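Local coordinates for ftsY (Mycoplasma mycoides, PDB 1ZU4), which is an SRP receptor of the SRP54 family, represented by its NG domain, in which a helical bundle adjoins a P-loop domain, at residues Ser26-Phe37 with Val61-Phe71. Numbering follows the deposited sequence.
Sequences SKKYKQADDEFF and VRKKTKRDTSF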
loop_
_atom_site.group_PDB
_atom_site.type_symbol
_atom_site.label_atom_id
_atom_site.label_comp_id
_atom_site.label_asym_id
_atom_site.label_seq_id
_atom_site.Cartn_x
_atom_site.Cartn_y
_atom_site.Cartn_z
ATOM N N SER A 26 -11.253 6.692 -28.635
ATOM C CA SER A 26 -11.194 7.960 -29.400
ATOM C C SER A 26 -11.534 7.866 -30.903
ATOM O O SER A 26 -12.020 8.843 -31.487
ATOM C CB SER A 26 -9.814 8.606 -29.256
ATOM O OG SER A 26 -8.864 7.885 -30.023
ATOM N N LYS A 27 -11.255 6.717 -31.522
ATOM C CA LYS A 27 -11.302 6.588 -32.989
ATOM C C LYS A 27 -12.725 6.547 -33.530
ATOM O O LYS A 27 -13.007 7.127 -34.586
ATOM C CB LYS A 27 -10.475 5.383 -33.478
ATOM C CG LYS A 27 -8.960 5.540 -33.230
ATOM C CD LYS A 27 -8.158 4.373 -33.853
ATOM C CE LYS A 27 -6.652 4.627 -33.702
ATOM N NZ LYS A 27 -5.847 4.026 -34.864
ATOM N N LYS A 28 -13.622 5.891 -32.804
ATOM C CA LYS A 28 -15.042 5.944 -33.147
ATOM C C LYS A 28 -15.812 6.994 -32.309
ATOM O O LYS A 28 -17.058 6.970 -32.246
ATOM C CB LYS A 28 -15.674 4.544 -33.062
ATOM C CG LYS A 28 -15.350 3.641 -34.287
ATOM C CD LYS A 28 -15.102 2.157 -33.899
ATOM C CE LYS A 28 -16.398 1.338 -33.673
ATOM N NZ LYS A 28 -17.184 1.077 -34.929
ATOM N N TYR A 29 -15.088 7.936 -31.697
ATOM C CA TYR A 29 -15.740 8.970 -30.879
ATOM C C TYR A 29 -16.346 10.073 -31.736
ATOM O O TYR A 29 -15.660 10.724 -32.542
ATOM C CB TYR A 29 -14.817 9.573 -29.817
ATOM C CG TYR A 29 -15.475 10.671 -28.964
ATOM C CD1 TYR A 29 -16.310 10.357 -27.893
ATOM C CD2 TYR A 29 -15.270 12.028 -29.253
ATOM C CE1 TYR A 29 -16.914 11.363 -27.127
ATOM C CE2 TYR A 29 -15.855 13.037 -28.496
ATOM C CZ TYR A 29 -16.676 12.699 -27.433
ATOM O OH TYR A 29 -17.246 13.711 -26.683
ATOM N N LYS A 30 -17.641 10.284 -31.508
ATOM C CA LYS A 30 -18.438 11.284 -32.195
ATOM C C LYS A 30 -18.965 12.255 -31.145
ATOM O O LYS A 30 -18.441 13.361 -31.037
ATOM C CB LYS A 30 -19.567 10.600 -32.961
ATOM C CG LYS A 30 -19.039 9.785 -34.138
ATOM C CD LYS A 30 -20.094 8.882 -34.728
ATOM C CE LYS A 30 -19.442 7.834 -35.605
ATOM N NZ LYS A 30 -19.080 6.620 -34.799
ATOM N N GLN A 31 -19.935 11.814 -30.331
ATOM C CA GLN A 31 -20.517 12.639 -29.227
ATOM C C GLN A 31 -20.497 11.906 -27.879
ATOM O O GLN A 31 -20.518 10.699 -27.866
ATOM C CB GLN A 31 -21.961 13.047 -29.579
ATOM C CG GLN A 31 -21.992 14.214 -30.541
ATOM C CD GLN A 31 -23.338 14.881 -30.690
ATOM O OE1 GLN A 31 -24.390 14.265 -30.500
ATOM N NE2 GLN A 31 -23.312 16.159 -31.082
ATOM N N ALA A 32 -20.451 12.652 -26.762
ATOM C CA ALA A 32 -20.519 12.106 -25.398
ATOM C C ALA A 32 -21.968 11.763 -25.043
ATOM O O ALA A 32 -22.567 12.374 -24.182
ATOM C CB ALA A 32 -19.951 13.124 -24.378
ATOM N N ASP A 33 -22.524 10.789 -25.742
ATOM C CA ASP A 33 -23.917 10.405 -25.590
ATOM C C ASP A 33 -24.013 9.094 -24.783
ATOM O O ASP A 33 -22.996 8.513 -24.417
ATOM C CB ASP A 33 -24.571 10.274 -26.981
ATOM C CG ASP A 33 -23.838 9.276 -27.912
ATOM O OD1 ASP A 33 -23.070 8.389 -27.460
ATOM O OD2 ASP A 33 -24.065 9.357 -29.134
ATOM N N ASP A 34 -25.226 8.616 -24.526
ATOM C CA ASP A 34 -25.387 7.355 -23.789
ATOM C C ASP A 34 -24.579 6.192 -24.361
ATOM O O ASP A 34 -23.892 5.490 -23.617
ATOM C CB ASP A 34 -26.868 6.997 -23.625
ATOM C CG ASP A 34 -27.616 8.013 -22.758
ATOM O OD1 ASP A 34 -26.972 8.719 -21.936
ATOM O OD2 ASP A 34 -28.853 8.132 -22.903
ATOM N N GLU A 35 -24.623 5.986 -25.677
ATOM C CA GLU A 35 -23.823 4.917 -26.267
ATOM C C GLU A 35 -22.319 5.094 -25.951
ATOM O O GLU A 35 -21.623 4.110 -25.723
ATOM C CB GLU A 35 -24.042 4.830 -27.774
ATOM C CG GLU A 35 -23.834 3.449 -28.305
ATOM C CD GLU A 35 -24.172 3.352 -29.774
ATOM O OE1 GLU A 35 -25.333 3.649 -30.140
ATOM O OE2 GLU A 35 -23.268 2.979 -30.558
ATOM N N PHE A 36 -21.837 6.345 -25.942
ATOM C CA PHE A 36 -20.437 6.606 -25.567
ATOM C C PHE A 36 -20.156 6.176 -24.123
ATOM O O PHE A 36 -19.096 5.585 -23.849
ATOM C CB PHE A 36 -20.034 8.073 -25.770
ATOM C CG PHE A 36 -18.795 8.446 -25.028
ATOM C CD1 PHE A 36 -17.544 8.009 -25.483
ATOM C CD2 PHE A 36 -18.873 9.158 -23.814
ATOM C CE1 PHE A 36 -16.370 8.329 -24.776
ATOM C CE2 PHE A 36 -17.715 9.482 -23.103
ATOM C CZ PHE A 36 -16.461 9.047 -23.576
ATOM N N PHE A 37 -21.068 6.523 -23.201
ATOM C CA PHE A 37 -20.884 6.105 -21.818
ATOM C C PHE A 37 -20.876 4.584 -21.633
ATOM O O PHE A 37 -20.158 4.085 -20.810
ATOM C CB PHE A 37 -21.769 6.886 -20.838
ATOM C CG PHE A 37 -21.306 8.302 -20.641
ATOM C CD1 PHE A 37 -21.905 9.351 -21.340
ATOM C CD2 PHE A 37 -20.211 8.583 -19.829
ATOM C CE1 PHE A 37 -21.451 10.650 -21.202
ATOM C CE2 PHE A 37 -19.762 9.899 -19.671
ATOM C CZ PHE A 37 -20.371 10.924 -20.362
ATOM N N VAL A 61 -17.820 11.642 -14.833
ATOM C CA VAL A 61 -17.492 12.086 -16.199
ATOM C C VAL A 61 -18.787 12.610 -16.888
ATOM O O VAL A 61 -18.801 13.674 -17.485
ATOM C CB VAL A 61 -16.901 10.962 -17.056
ATOM C CG1 VAL A 61 -16.761 11.434 -18.525
ATOM C CG2 VAL A 61 -15.512 10.514 -16.529
ATOM N N ARG A 62 -19.888 11.893 -16.714
ATOM C CA ARG A 62 -21.156 12.305 -17.312
ATOM C C ARG A 62 -21.612 13.652 -16.744
ATOM O O ARG A 62 -22.136 14.492 -17.459
ATOM C CB ARG A 62 -22.190 11.171 -17.157
ATOM C CG ARG A 62 -23.584 11.667 -17.410
ATOM C CD ARG A 62 -24.519 10.684 -18.049
ATOM N NE ARG A 62 -24.284 9.237 -17.965
ATOM C CZ ARG A 62 -24.756 8.430 -18.921
ATOM N NH1 ARG A 62 -25.372 8.982 -19.950
ATOM N NH2 ARG A 62 -24.609 7.103 -18.881
ATOM N N LYS A 63 -21.347 13.888 -15.464
ATOM C CA LYS A 63 -21.713 15.145 -14.838
ATOM C C LYS A 63 -20.902 16.344 -15.329
ATOM O O LYS A 63 -21.434 17.445 -15.478
ATOM C CB LYS A 63 -21.563 15.024 -13.329
ATOM C CG LYS A 63 -22.287 16.143 -12.609
ATOM C CD LYS A 63 -22.995 15.593 -11.383
ATOM C CE LYS A 63 -22.036 15.585 -10.218
ATOM N NZ LYS A 63 -21.682 17.006 -9.894
ATOM N N LYS A 64 -19.612 16.113 -15.560
ATOM C CA LYS A 64 -18.641 17.142 -15.976
ATOM C C LYS A 64 -18.739 17.509 -17.459
ATOM O O LYS A 64 -18.119 18.474 -17.937
ATOM C CB LYS A 64 -17.234 16.611 -15.675
ATOM C CG LYS A 64 -16.917 16.584 -14.203
ATOM C CD LYS A 64 -15.758 15.684 -13.823
ATOM C CE LYS A 64 -15.861 15.328 -12.333
ATOM N NZ LYS A 64 -15.491 16.489 -11.441
ATOM N N THR A 65 -19.483 16.744 -18.236
ATOM C CA THR A 65 -19.287 16.892 -19.680
ATOM C C THR A 65 -20.608 17.103 -20.416
ATOM O O THR A 65 -21.641 16.857 -19.864
ATOM C CB THR A 65 -18.610 15.642 -20.288
ATOM O OG1 THR A 65 -19.353 14.490 -19.943
ATOM C CG2 THR A 65 -17.166 15.425 -19.764
ATOM N N LYS A 66 -20.538 17.484 -21.694
ATOM C CA LYS A 66 -21.712 17.603 -22.528
ATOM C C LYS A 66 -21.520 16.699 -23.744
ATOM O O LYS A 66 -20.404 16.248 -24.010
ATOM C CB LYS A 66 -21.933 19.057 -22.961
ATOM C CG LYS A 66 -22.163 20.016 -21.841
ATOM C CD LYS A 66 -23.327 19.587 -20.954
ATOM C CE LYS A 66 -23.706 20.711 -20.009
ATOM N NZ LYS A 66 -24.991 20.451 -19.345
ATOM N N ARG A 67 -22.590 16.430 -24.477
ATOM C CA ARG A 67 -22.500 15.602 -25.698
ATOM C C ARG A 67 -21.499 16.169 -26.724
ATOM O O ARG A 67 -20.902 15.409 -27.474
ATOM C CB ARG A 67 -23.878 15.473 -26.358
ATOM C CG ARG A 67 -24.356 16.816 -26.890
ATOM C CD ARG A 67 -25.717 16.809 -27.585
ATOM N NE ARG A 67 -26.246 18.178 -27.617
ATOM C CZ ARG A 67 -25.717 19.190 -28.319
ATOM N NH1 ARG A 67 -24.639 19.013 -29.094
ATOM N NH2 ARG A 67 -26.280 20.391 -28.255
ATOM N N ASP A 68 -21.364 17.502 -26.759
ATOM C CA ASP A 68 -20.447 18.223 -27.660
ATOM C C ASP A 68 -19.026 18.416 -27.137
ATOM O O ASP A 68 -18.189 19.045 -27.806
ATOM C CB ASP A 68 -21.007 19.617 -27.941
ATOM C CG ASP A 68 -21.271 20.426 -26.647
ATOM O OD1 ASP A 68 -22.407 20.335 -26.094
ATOM O OD2 ASP A 68 -20.349 21.173 -26.198
ATOM N N THR A 69 -18.735 17.915 -25.939
ATOM C CA THR A 69 -17.385 18.004 -25.397
ATOM C C THR A 69 -16.386 17.345 -26.414
ATOM O O THR A 69 -16.677 16.304 -27.027
ATOM C CB THR A 69 -17.330 17.455 -23.910
ATOM O OG1 THR A 69 -18.150 18.294 -23.058
ATOM C CG2 THR A 69 -15.936 17.463 -23.339
ATOM N N SER A 70 -15.257 18.013 -26.644
ATOM C CA SER A 70 -14.191 17.472 -27.482
ATOM C C SER A 70 -13.656 16.258 -26.765
ATOM O O SER A 70 -13.714 16.223 -25.545
ATOM C CB SER A 70 -13.061 18.483 -27.596
ATOM O OG SER A 70 -12.582 18.821 -26.300
ATOM N N PHE A 71 -13.095 15.289 -27.490
ATOM C CA PHE A 71 -12.513 14.124 -26.815
ATOM C C PHE A 71 -11.373 14.458 -25.847
ATOM O O PHE A 71 -11.111 13.720 -24.903
ATOM C CB PHE A 71 -12.106 13.028 -27.798
ATOM C CG PHE A 71 -11.859 11.705 -27.135
ATOM C CD1 PHE A 71 -12.919 10.965 -26.589
ATOM C CD2 PHE A 71 -10.575 11.204 -27.023
ATOM C CE1 PHE A 71 -12.695 9.750 -25.977
ATOM C CE2 PHE A 71 -10.373 10.003 -26.381
ATOM C CZ PHE A 71 -11.425 9.280 -25.882
HETATM O O HOH W 1 -21.908 14.215 -21.770
HETATM O O HOH W 2 -25.266 5.208 -21.179
#
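Arg62 and Phe37 show how one arginine can serve an aromatic ring and a carboxylate at once. Its chain bends at chi2 and again at chi3, folding the guanidinium back over the Phe37 ring, 4.4 Å between centres with planes 25° apart, while Arg62 CB makes a CH-pi contact with the same face. Asp34 comes to the guanidinium's edge: Arg62 NH1 meets Asp34 OD1 at 2.6 Å in a salt bridge, close to the guanidinium plane, and a water joins Arg62 NH2 to Asp34 O. Phe36 lies across the other face of Phe37, and Phe37 CE2, at the ring edge, is 3.6 Å from Val61 CG1.

At the far end, Phe71 crosses Tyr29 with ring planes at 51°, setting Phe71 CD1 3.5 Å from Tyr29 CG over the tyrosine face. Ser26 CB packs 3.2 Å from Phe71 CE2. With CG anti to the backbone N (chi1 179°), Tyr29 sends its OH to Thr69 O, 2.7 Å away, although the hydroxyl's position is less certain. Between these clusters Ala32 N donates to Arg67 O at 2.9 Å, and a water links Ala32 O to Thr65 OG1.

Aromatic packing and one direct backbone bond thus join two interhelical loops of the bundle, while Phe37 and Asp34 probably fix the guanidinium's orientation.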